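Side-chain contacts in Cwp19 (PDB 5OQ3), which probably cleaves cell-wall glycans through the TIM-barrel glycoside hydrolase domain present here, with amidase activity only tentatively assigned: residues K49-Y54 with P100-L105; T55-K60 with D366-T371; D78-S83 with P87-L92; F107-A112 with Q180-D185. All blocks are in the same frame, centred on the assembly; numbering follows the deposited sequence.

Contact 1: residues K49-Y54 with P100-L105; sequences KQKKEY and PGYDPL
Q50 and K51, on helix 47-63 of the outer layer of the TIM barrel, meet Y102 in the loop that leads into helix 104-114. The one polar link is a hydrogen bond in which Y102 OH donates to Q50 OE1 at 2.8 Å. The oxygen lies at the edge of the phenol ring, in its plane, and the C=O...donor angle is 135°, with the hydroxyl tilted out of the carbonyl plane. Amide and ring are turned 47° against each other. On the other branch of the amide, Q50 NE2 donates to the backbone carbonyls of T43 and L92, which fixes the rotation of the group and presents OE1 to the phenol; glutamine suits this buried place because it donates and accepts at once. With CG between the backbone N and the carbonyl carbon (chi1 75°), the ring of Y102 projects toward helix 47-63. K51 supplies the apolar part: the extended lysine and the tyrosine run side by side, pointing opposite ways, with K51 CE 4.0 Å from Y102 CD2, while the ammonium group forms a salt bridge with E47. Next to Y102, G101 turns the loop with a positive phi, a shape that suits a residue without a side chain. D103 then acts as N-cap, its OD1 accepting from L105 N at 3.1 Å from above the carboxylate plane, and OD2 pairs with Y182 OH. P104, after the cap, has no N-H to satisfy. The helices joined here follow strands 27-32 and 68-74 and pack side by side in the outer layer of a (beta/alpha)8 barrel.

Contact 2: residues T55-K60 with D366-T371; sequences TDLLDK and DIANST
L57 and A368 meet where the TIM barrel closes on itself: helix 47-63 follows strand 27-32, helix 364-369 follows strand 356-361, and these two strands are the first and last of the eight. The inner part of the contact is small and apolar. L57 extends its CG anti to the backbone N (chi1 177°), which carries CD1 across to A368 CB at 3.9 Å. Alanine suits the spot because its single methyl lets the helices come near, the CA atoms of K60 and A368 being 6.1 Å apart. Behind A368, I367 turns to the following helix 371-381, where it packs on I373 and L377.

The outer side is looser and wet. K60 folds its exposed chain back, bent at three successive torsions, which sets CG 4.0 Å from A368 CA and brings NZ up to the oxygen of A368. This conformer is one of two in the model, and the direct bond from K60 NZ to A368 O is weak. A lysine fits here because its flexible chain can fold to pack CG by A368 while NZ turns to the carbonyl at the exposed rim. That carbonyl belongs to the last turn of its helix, where the backbone has fewer helical N-H partners to offer. In this conformer a water joins in beside the amine: it accepts from K60 NZ at 2.7 Å and donates to A368 O at 3.2 Å.

Contact 3: residues D78-S83 with P87-L92; sequences DALYKS and PWSEYL. With EDO (1,2-ethanediol), chain C.
D78 OD2 is gripped by S89 OG, which donates to it at 2.7 Å from above the carboxylate plane, and by a water at 2.7 Å that also accepts from E90 N and donates to E90 OE2. The same S89 hydroxyl accepts from Y91 N at 3.2 Å, nearly straight (169°), so the serine caps the short helix 90-93 while it holds the aspartate; the other carboxylate oxygen of D78 accepts from K76 N, and K76 also pairs with E90 by a salt bridge. Both segments belong to the long loop that joins strand 68-74 of the TIM barrel to its outer helices. A single beta bridge between A79 and W88 stitches them: S89 N donates to A79 O at 2.9 Å, and a weak bond runs from A79 N to P87 O. Beside the bridge, L80 fills an apolar spot, CD1 against S89 CB at 3.5 Å and CG against L92 CD1 at 3.9 Å. W88 turns its indole back over the loop, so that Y81 O lies over one face, toward the rim, 3.4 Å from CZ3 of W88. An ethanediol, probably from the crystallisation liquor, covers that ring too and donates through O1 to Y81 O, though the placing of its O2 is doubtful.

Contact 4: residues F107-A112 with Q180-D185; sequences FLIEEA and QNYDID
D183 is the centre of an inverse gamma turn, closed by a weak bond from I184 N to Y182 O, and the CA of I184 lies 6.9 Å from the CA of I109 on helix 104-114. I109 carries the whole contact from the helix side, both of its branches being used. With CG1 beside the backbone N (chi1 -67°), CD1 packs on Y182 CB at 3.7 Å and I184 CG2 at 3.8 Å, while CG2 lies 3.5 Å from D183 O. The isoleucine crosses Y182 at about a right angle and I184 obliquely, and this residue type suits the place because its two branches reach two sets of partners. D183 O is buried by the contact and has no hydrogen-bond partner in the model. In the TIM barrel this is the link from helix 165-181 to strand 186-189, laid against the neighbouring outer helix; I109 and I184 both also touch F119 of strand 118-123, joining the helix layer to the barrel wall. D183 is itself exposed, yet directs its CB at the helix, 4.2 Å from I109 CG2. The polar ends find their partners elsewhere: Y182 OH bonds to D103, whereas D185 OD2 is gripped by H113 NE2 and F119 N.

Contact 3 is the buried one, a loop folded on itself by a beta bridge and a carboxylate-centred network; contacts 1, 2 and 4 are smaller and partly buried, each tying neighbouring parts of the barrel's outer layer. Contacts 1 and 2 share helix 47-63, whose successive turns serve them, Q50 and K51 first, L57 and K60 further along; contacts 1 and 4 share helix 104-114. Chemistry follows place: a tyrosine-amide bond in contact 1, a single methyl pair with a wet lysine in contact 2, apolar side-chain packing with no hydrogen bond across it in contact 4. D103 and Q50 join contact 1 to contacts 4 and 3 through Y182 and L92.

Contact 1: residues K49-Y54 with P100-L105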
# COMPACT_ATOMS: atom_id res chain seq x y z
N LYS A 49 -13.70 -18.12 -13.53
CA LYS A 49 -13.00 -18.64 -12.38
C LYS A 49 -12.41 -17.49 -11.53
O LYS A 49 -12.39 -17.56 -10.30
CB LYS A 49 -11.89 -19.56 -12.81
CG LYS A 49 -11.24 -20.24 -11.64
CD LYS A 49 -10.78 -21.65 -11.96
CE LYS A 49 -10.39 -22.39 -10.69
NZ LYS A 49 -11.52 -22.55 -9.72
N GLN A 50 -11.97 -16.42 -12.19
CA GLN A 50 -11.44 -15.28 -11.46
C GLN A 50 -12.55 -14.65 -10.62
O GLN A 50 -12.35 -14.32 -9.47
CB GLN A 50 -10.83 -14.24 -12.41
CG GLN A 50 -9.56 -14.75 -13.10
CD GLN A 50 -8.94 -13.78 -14.09
OE1 GLN A 50 -9.62 -12.92 -14.67
NE2 GLN A 50 -7.65 -13.98 -14.37
N LYS A 51 -13.73 -14.52 -11.20
CA LYS A 51 -14.88 -13.97 -10.48
C LYS A 51 -15.20 -14.85 -9.27
O LYS A 51 -15.44 -14.33 -8.15
CB LYS A 51 -16.10 -13.84 -11.40
CG LYS A 51 -16.02 -12.69 -12.40
CD LYS A 51 -17.25 -12.67 -13.30
CE LYS A 51 -17.21 -11.48 -14.22
NZ LYS A 51 -18.33 -11.52 -15.17
N LYS A 52 -15.28 -16.17 -9.47
CA LYS A 52 -15.61 -17.06 -8.34
C LYS A 52 -14.51 -17.06 -7.26
O LYS A 52 -14.82 -17.09 -6.06
CB LYS A 52 -15.89 -18.47 -8.86
CG LYS A 52 -16.12 -19.49 -7.77
CD LYS A 52 -17.42 -19.33 -7.01
CE LYS A 52 -17.95 -20.68 -6.52
NZ LYS A 52 -16.90 -21.66 -6.06
N GLU A 53 -13.24 -17.06 -7.66
CA GLU A 53 -12.15 -16.95 -6.71
C GLU A 53 -12.28 -15.69 -5.81
O GLU A 53 -12.10 -15.76 -4.61
CB GLU A 53 -10.79 -16.96 -7.42
CG GLU A 53 -10.36 -18.32 -7.88
CD GLU A 53 -9.29 -18.33 -8.95
OE1 GLU A 53 -8.82 -17.27 -9.40
OE2 GLU A 53 -8.92 -19.47 -9.35
N TYR A 54 -12.71 -14.57 -6.40
CA TYR A 54 -12.90 -13.34 -5.65
C TYR A 54 -14.07 -13.40 -4.69
O TYR A 54 -13.93 -13.04 -3.50
CB TYR A 54 -13.08 -12.17 -6.56
CG TYR A 54 -13.20 -10.85 -5.85
CD1 TYR A 54 -12.11 -10.28 -5.17
CD2 TYR A 54 -14.39 -10.17 -5.83
CE1 TYR A 54 -12.21 -9.03 -4.54
CE2 TYR A 54 -14.52 -8.96 -5.23
CZ TYR A 54 -13.42 -8.38 -4.57
OH TYR A 54 -13.53 -7.15 -4.02
N PRO A 100 -8.32 -8.60 -20.91
CA PRO A 100 -8.79 -9.88 -20.41
C PRO A 100 -10.22 -10.24 -20.83
O PRO A 100 -10.73 -11.28 -20.44
CB PRO A 100 -8.69 -9.74 -18.90
CG PRO A 100 -8.73 -8.29 -18.63
CD PRO A 100 -8.34 -7.56 -19.87
N GLY A 101 -10.86 -9.37 -21.62
CA GLY A 101 -12.21 -9.66 -22.13
C GLY A 101 -13.32 -9.18 -21.21
O GLY A 101 -14.48 -9.27 -21.57
N TYR A 102 -12.95 -8.60 -20.06
CA TYR A 102 -13.90 -7.96 -19.17
C TYR A 102 -13.12 -6.99 -18.32
O TYR A 102 -11.90 -7.09 -18.22
CB TYR A 102 -14.59 -9.01 -18.28
CG TYR A 102 -13.81 -9.59 -17.15
CD1 TYR A 102 -12.70 -10.39 -17.38
CD2 TYR A 102 -14.20 -9.37 -15.82
CE1 TYR A 102 -11.97 -10.93 -16.32
CE2 TYR A 102 -13.50 -9.95 -14.76
CZ TYR A 102 -12.37 -10.70 -15.01
OH TYR A 102 -11.66 -11.22 -13.94
N ASP A 103 -13.81 -6.07 -17.68
CA ASP A 103 -13.19 -5.13 -16.75
C ASP A 103 -13.44 -5.70 -15.35
O ASP A 103 -14.57 -5.73 -14.90
CB ASP A 103 -13.83 -3.77 -16.90
CG ASP A 103 -13.25 -2.72 -15.94
OD1 ASP A 103 -12.37 -3.04 -15.12
OD2 ASP A 103 -13.64 -1.54 -16.03
N PRO A 104 -12.39 -6.16 -14.64
CA PRO A 104 -12.64 -6.75 -13.32
C PRO A 104 -13.12 -5.76 -12.27
O PRO A 104 -13.85 -6.16 -11.36
CB PRO A 104 -11.29 -7.32 -12.88
CG PRO A 104 -10.42 -7.24 -14.08
CD PRO A 104 -10.99 -6.24 -15.02
N LEU A 105 -12.75 -4.49 -12.38
CA LEU A 105 -12.95 -3.60 -11.25
C LEU A 105 -14.41 -3.37 -10.81
O LEU A 105 -14.68 -3.41 -9.60
CB LEU A 105 -12.18 -2.27 -11.43
CG LEU A 105 -12.19 -1.32 -10.26
CD1 LEU A 105 -11.67 -1.99 -8.99
CD2 LEU A 105 -11.38 -0.06 -10.54

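Contact 2: residues T55-K60 with D366-T371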
# COMPACT_ATOMS: atom_id res chain seq x y z
N THR A 55 -15.22 -13.87 -5.17
CA THR A 55 -16.37 -13.92 -4.26
C THR A 55 -16.17 -14.91 -3.12
O THR A 55 -16.59 -14.68 -2.00
CB THR A 55 -17.72 -14.13 -4.98
OG1 THR A 55 -17.64 -15.30 -5.78
CG2 THR A 55 -18.05 -12.93 -5.85
N ASP A 56 -15.54 -16.03 -3.42
CA ASP A 56 -15.23 -16.99 -2.38
C ASP A 56 -14.28 -16.39 -1.34
O ASP A 56 -14.43 -16.62 -0.14
CB ASP A 56 -14.56 -18.24 -2.98
CG ASP A 56 -15.55 -19.19 -3.69
OD1 ASP A 56 -16.80 -19.03 -3.57
OD2 ASP A 56 -15.01 -20.12 -4.35
N LEU A 57 -13.32 -15.61 -1.81
CA LEU A 57 -12.38 -14.94 -0.91
C LEU A 57 -13.13 -13.93 -0.03
O LEU A 57 -12.99 -13.93 1.19
CB LEU A 57 -11.22 -14.35 -1.68
CG LEU A 57 -10.17 -13.55 -0.89
CD1 LEU A 57 -9.51 -14.46 0.15
CD2 LEU A 57 -9.15 -12.94 -1.81
N LEU A 58 -13.97 -13.08 -0.63
CA LEU A 58 -14.71 -12.14 0.18
C LEU A 58 -15.59 -12.83 1.20
O LEU A 58 -15.75 -12.34 2.32
CB LEU A 58 -15.55 -11.25 -0.68
CG LEU A 58 -14.86 -10.25 -1.58
CD1 LEU A 58 -15.89 -9.26 -2.06
CD2 LEU A 58 -13.76 -9.49 -0.85
N ASP A 59 -16.22 -13.94 0.78
CA ASP A 59 -17.09 -14.63 1.72
C ASP A 59 -16.31 -15.09 2.96
O ASP A 59 -16.79 -14.96 4.08
CB ASP A 59 -17.75 -15.86 1.09
CG ASP A 59 -18.81 -15.54 0.06
OD1 ASP A 59 -19.36 -14.42 0.06
OD2 ASP A 59 -19.15 -16.48 -0.71
N LYS A 60 -15.12 -15.61 2.75
CA LYS A 60 -14.32 -16.10 3.85
C LYS A 60 -13.87 -14.90 4.74
O LYS A 60 -13.95 -14.97 5.96
CB LYS A 60 -13.13 -16.91 3.32
CG LYS A 60 -12.48 -17.87 4.31
CD LYS A 60 -13.25 -19.19 4.51
CE LYS A 60 -13.10 -20.23 3.38
NZ LYS A 60 -11.77 -20.91 3.30
N ASP A 366 -3.85 -15.46 3.90
CA ASP A 366 -3.49 -16.08 5.18
C ASP A 366 -4.71 -16.35 6.03
O ASP A 366 -4.78 -17.35 6.71
CB ASP A 366 -2.48 -15.20 5.91
CG ASP A 366 -1.19 -15.08 5.17
OD1 ASP A 366 -0.52 -16.10 4.91
OD2 ASP A 366 -0.81 -13.94 4.85
N ILE A 367 -5.69 -15.45 5.96
CA ILE A 367 -6.97 -15.69 6.60
C ILE A 367 -7.69 -16.86 5.91
O ILE A 367 -8.17 -17.79 6.61
CB ILE A 367 -7.84 -14.42 6.55
CG1 ILE A 367 -7.20 -13.29 7.36
CG2 ILE A 367 -9.23 -14.71 7.11
CD1 ILE A 367 -7.82 -11.92 7.16
N ALA A 368 -7.77 -16.79 4.59
CA ALA A 368 -8.47 -17.86 3.83
C ALA A 368 -7.91 -19.26 4.06
O ALA A 368 -8.67 -20.22 4.10
CB ALA A 368 -8.50 -17.52 2.34
N ASN A 369 -6.58 -19.36 4.21
CA ASN A 369 -5.90 -20.66 4.23
C ASN A 369 -5.71 -21.23 5.64
O ASN A 369 -5.21 -22.34 5.78
CB ASN A 369 -4.50 -20.57 3.58
CG ASN A 369 -4.54 -20.25 2.10
OD1 ASN A 369 -5.59 -20.34 1.47
ND2 ASN A 369 -3.39 -19.84 1.54
N SER A 370 -6.07 -20.48 6.68
CA SER A 370 -5.84 -20.91 8.06
C SER A 370 -7.11 -20.90 8.92
O SER A 370 -7.67 -19.84 9.23
CB SER A 370 -4.81 -20.02 8.70
OG SER A 370 -4.70 -20.35 10.09
N THR A 371 -7.54 -22.08 9.34
CA THR A 371 -8.64 -22.18 10.27
C THR A 371 -8.34 -21.53 11.64
O THR A 371 -9.24 -21.01 12.29
CB THR A 371 -9.06 -23.65 10.50
OG1 THR A 371 -7.91 -24.41 10.86
CG2 THR A 371 -9.62 -24.25 9.24
O HOH W 1 -10.78 -22.30 5.39

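Contact 3: residues D78-S83 with P87-L92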
# COMPACT_ATOMS: atom_id res chain seq x y z
N ASP A 78 0.28 -0.47 -14.10
CA ASP A 78 -0.67 -1.21 -14.90
C ASP A 78 -2.02 -1.08 -14.23
O ASP A 78 -2.18 -0.32 -13.25
CB ASP A 78 -0.20 -2.64 -15.09
CG ASP A 78 -0.07 -3.39 -13.76
OD1 ASP A 78 -0.28 -2.76 -12.67
OD2 ASP A 78 0.24 -4.61 -13.81
N ALA A 79 -3.02 -1.80 -14.75
CA ALA A 79 -4.39 -1.57 -14.30
C ALA A 79 -5.16 -2.88 -14.33
O ALA A 79 -5.16 -3.59 -15.35
CB ALA A 79 -5.08 -0.53 -15.18
N LEU A 80 -5.87 -3.15 -13.24
CA LEU A 80 -6.90 -4.18 -13.25
C LEU A 80 -8.27 -3.53 -13.48
O LEU A 80 -9.25 -3.87 -12.83
CB LEU A 80 -6.86 -5.03 -11.97
CG LEU A 80 -5.67 -6.01 -11.93
CD1 LEU A 80 -4.38 -5.40 -11.44
CD2 LEU A 80 -5.97 -7.26 -11.14
N TYR A 81 -8.32 -2.58 -14.42
CA TYR A 81 -9.52 -1.82 -14.74
C TYR A 81 -9.31 -1.24 -16.14
O TYR A 81 -8.16 -1.14 -16.60
CB TYR A 81 -9.78 -0.68 -13.76
CG TYR A 81 -8.60 0.26 -13.52
CD1 TYR A 81 -7.62 -0.03 -12.58
CD2 TYR A 81 -8.45 1.43 -14.25
CE1 TYR A 81 -6.55 0.83 -12.36
CE2 TYR A 81 -7.39 2.29 -14.05
CZ TYR A 81 -6.44 1.99 -13.11
OH TYR A 81 -5.38 2.85 -12.90
N LYS A 82 -10.40 -0.83 -16.77
CA LYS A 82 -10.38 -0.20 -18.08
C LYS A 82 -9.83 1.22 -17.93
O LYS A 82 -10.31 2.02 -17.10
CB LYS A 82 -11.77 -0.19 -18.67
CG LYS A 82 -11.83 0.29 -20.09
CD LYS A 82 -13.17 -0.09 -20.71
CE LYS A 82 -13.19 0.21 -22.19
NZ LYS A 82 -14.63 0.16 -22.60
N SER A 83 -8.79 1.54 -18.70
CA SER A 83 -8.03 2.78 -18.57
C SER A 83 -7.67 3.31 -19.95
O SER A 83 -7.38 2.52 -20.85
CB SER A 83 -6.74 2.52 -17.80
OG SER A 83 -5.97 3.70 -17.65
N PRO A 87 -1.72 0.42 -18.94
CA PRO A 87 -2.00 -0.84 -19.65
C PRO A 87 -2.63 -1.89 -18.76
O PRO A 87 -2.38 -1.92 -17.54
CB PRO A 87 -0.60 -1.33 -20.02
CG PRO A 87 0.27 -0.76 -18.93
CD PRO A 87 -0.29 0.62 -18.70
N TRP A 88 -3.39 -2.82 -19.35
CA TRP A 88 -3.92 -3.95 -18.59
C TRP A 88 -2.81 -4.71 -17.88
O TRP A 88 -1.76 -5.02 -18.47
CB TRP A 88 -4.67 -4.94 -19.48
CG TRP A 88 -5.96 -4.42 -20.07
CD1 TRP A 88 -6.18 -4.04 -21.37
CD2 TRP A 88 -7.20 -4.29 -19.39
NE1 TRP A 88 -7.50 -3.66 -21.51
CE2 TRP A 88 -8.15 -3.84 -20.32
CE3 TRP A 88 -7.60 -4.53 -18.06
CZ2 TRP A 88 -9.49 -3.59 -19.96
CZ3 TRP A 88 -8.93 -4.28 -17.71
CH2 TRP A 88 -9.85 -3.83 -18.67
N SER A 89 -3.06 -5.09 -16.63
CA SER A 89 -2.05 -5.81 -15.85
C SER A 89 -1.80 -7.22 -16.38
O SER A 89 -2.72 -7.95 -16.70
CB SER A 89 -2.49 -5.91 -14.39
OG SER A 89 -1.56 -6.66 -13.63
N GLU A 90 -0.53 -7.60 -16.43
CA GLU A 90 -0.15 -8.94 -16.82
C GLU A 90 -0.66 -10.00 -15.87
O GLU A 90 -0.69 -11.18 -16.23
CB GLU A 90 1.36 -9.05 -16.89
CG GLU A 90 2.05 -9.09 -15.54
CD GLU A 90 3.49 -8.66 -15.60
OE1 GLU A 90 4.37 -9.54 -15.54
OE2 GLU A 90 3.74 -7.44 -15.75
N TYR A 91 -1.08 -9.62 -14.65
CA TYR A 91 -1.46 -10.67 -13.69
C TYR A 91 -2.85 -11.24 -13.96
O TYR A 91 -3.21 -12.24 -13.39
CB TYR A 91 -1.29 -10.20 -12.24
CG TYR A 91 0.15 -9.74 -12.01
CD1 TYR A 91 1.21 -10.65 -12.08
CD2 TYR A 91 0.47 -8.39 -11.83
CE1 TYR A 91 2.51 -10.23 -11.96
CE2 TYR A 91 1.78 -7.97 -11.66
CZ TYR A 91 2.81 -8.88 -11.74
OH TYR A 91 4.13 -8.46 -11.60
N LEU A 92 -3.62 -10.63 -14.87
CA LEU A 92 -4.91 -11.19 -15.29
C LEU A 92 -4.78 -12.29 -16.33
O LEU A 92 -5.51 -13.28 -16.29
CB LEU A 92 -5.81 -10.07 -15.83
CG LEU A 92 -6.30 -9.11 -14.72
CD1 LEU A 92 -6.74 -7.77 -15.27
CD2 LEU A 92 -7.44 -9.75 -13.90
C1 EDO C . -6.16 -0.82 -19.71
O1 EDO C . -6.21 -1.30 -18.39
C2 EDO C . -7.52 -0.70 -20.23
O2 EDO C . -7.81 0.59 -20.68
O HOH W 2 1.60 -5.72 -15.83

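Contact 4: residues F107-A112 with Q180-D185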
# COMPACT_ATOMS: atom_id res chain seq x y z
N PHE A 107 -16.82 -5.47 -10.95
CA PHE A 107 -17.16 -6.67 -10.21
C PHE A 107 -16.54 -6.71 -8.82
O PHE A 107 -17.22 -6.98 -7.81
CB PHE A 107 -16.71 -7.89 -11.00
CG PHE A 107 -17.15 -9.19 -10.42
CD1 PHE A 107 -18.42 -9.72 -10.74
CD2 PHE A 107 -16.32 -9.92 -9.59
CE1 PHE A 107 -18.84 -10.94 -10.22
CE2 PHE A 107 -16.74 -11.16 -9.07
CZ PHE A 107 -18.00 -11.66 -9.38
N LEU A 108 -15.28 -6.31 -8.77
CA LEU A 108 -14.58 -6.31 -7.46
C LEU A 108 -15.25 -5.36 -6.46
O LEU A 108 -15.42 -5.70 -5.32
CB LEU A 108 -13.12 -5.97 -7.61
CG LEU A 108 -12.29 -6.80 -8.59
CD1 LEU A 108 -10.84 -6.30 -8.68
CD2 LEU A 108 -12.30 -8.26 -8.19
N ILE A 109 -15.71 -4.21 -6.96
CA ILE A 109 -16.36 -3.21 -6.15
C ILE A 109 -17.81 -3.60 -5.78
O ILE A 109 -18.21 -3.59 -4.60
CB ILE A 109 -16.33 -1.86 -6.84
CG1 ILE A 109 -14.88 -1.35 -6.94
CG2 ILE A 109 -17.17 -0.85 -6.06
CD1 ILE A 109 -14.78 -0.16 -7.85
N GLU A 110 -18.57 -3.99 -6.81
CA GLU A 110 -19.98 -4.25 -6.59
C GLU A 110 -20.17 -5.47 -5.68
O GLU A 110 -21.08 -5.48 -4.84
CB GLU A 110 -20.75 -4.39 -7.90
CG GLU A 110 -20.87 -3.07 -8.65
CD GLU A 110 -21.51 -3.11 -10.01
OE1 GLU A 110 -21.69 -4.18 -10.59
OE2 GLU A 110 -21.85 -2.00 -10.52
N GLU A 111 -19.29 -6.47 -5.81
CA GLU A 111 -19.41 -7.62 -4.96
C GLU A 111 -18.99 -7.35 -3.52
O GLU A 111 -19.55 -7.94 -2.58
CB GLU A 111 -18.60 -8.79 -5.56
CG GLU A 111 -19.20 -9.29 -6.88
CD GLU A 111 -20.57 -9.95 -6.78
OE1 GLU A 111 -20.86 -10.52 -5.73
OE2 GLU A 111 -21.35 -9.85 -7.78
N ALA A 112 -18.00 -6.47 -3.30
CA ALA A 112 -17.71 -6.01 -1.96
C ALA A 112 -18.89 -5.27 -1.37
O ALA A 112 -19.31 -5.55 -0.24
CB ALA A 112 -16.43 -5.12 -1.94
N GLN A 180 -13.01 8.98 -10.59
CA GLN A 180 -14.12 9.47 -11.41
C GLN A 180 -15.04 8.32 -11.84
O GLN A 180 -16.26 8.45 -11.87
CB GLN A 180 -13.57 10.15 -12.67
CG GLN A 180 -14.61 10.70 -13.65
CD GLN A 180 -13.98 11.28 -14.90
OE1 GLN A 180 -13.63 12.48 -14.91
NE2 GLN A 180 -13.87 10.45 -15.99
N ASN A 181 -14.43 7.20 -12.25
CA ASN A 181 -15.14 6.19 -13.03
C ASN A 181 -15.63 4.99 -12.23
O ASN A 181 -16.39 4.19 -12.78
CB ASN A 181 -14.27 5.71 -14.20
CG ASN A 181 -14.05 6.76 -15.26
OD1 ASN A 181 -14.64 7.83 -15.21
ND2 ASN A 181 -13.15 6.47 -16.20
N TYR A 182 -15.25 4.86 -10.96
CA TYR A 182 -15.56 3.68 -10.18
C TYR A 182 -16.01 4.07 -8.77
O TYR A 182 -15.48 5.03 -8.21
CB TYR A 182 -14.36 2.73 -10.09
CG TYR A 182 -13.94 2.20 -11.46
CD1 TYR A 182 -14.56 1.11 -12.03
CD2 TYR A 182 -12.94 2.83 -12.18
CE1 TYR A 182 -14.19 0.65 -13.29
CE2 TYR A 182 -12.53 2.39 -13.42
CZ TYR A 182 -13.18 1.29 -14.00
OH TYR A 182 -12.76 0.85 -15.24
N ASP A 183 -16.86 3.26 -8.18
CA ASP A 183 -17.47 3.57 -6.88
C ASP A 183 -16.60 3.11 -5.71
O ASP A 183 -17.05 2.37 -4.81
CB ASP A 183 -18.86 2.92 -6.82
CG ASP A 183 -19.62 3.25 -5.57
OD1 ASP A 183 -19.42 4.37 -5.06
OD2 ASP A 183 -20.39 2.38 -5.10
N ILE A 184 -15.35 3.54 -5.72
CA ILE A 184 -14.47 3.23 -4.64
C ILE A 184 -14.79 3.98 -3.38
O ILE A 184 -15.29 5.10 -3.41
CB ILE A 184 -12.99 3.44 -5.04
CG1 ILE A 184 -12.69 4.90 -5.40
CG2 ILE A 184 -12.60 2.53 -6.23
CD1 ILE A 184 -11.20 5.18 -5.56
N ASP A 185 -14.39 3.43 -2.23
CA ASP A 185 -14.54 4.12 -0.93
C ASP A 185 -13.25 4.77 -0.43
O ASP A 185 -13.29 5.70 0.37
CB ASP A 185 -15.02 3.12 0.12
CG ASP A 185 -16.27 2.44 -0.32
OD1 ASP A 185 -17.30 3.13 -0.45
OD2 ASP A 185 -16.28 1.22 -0.59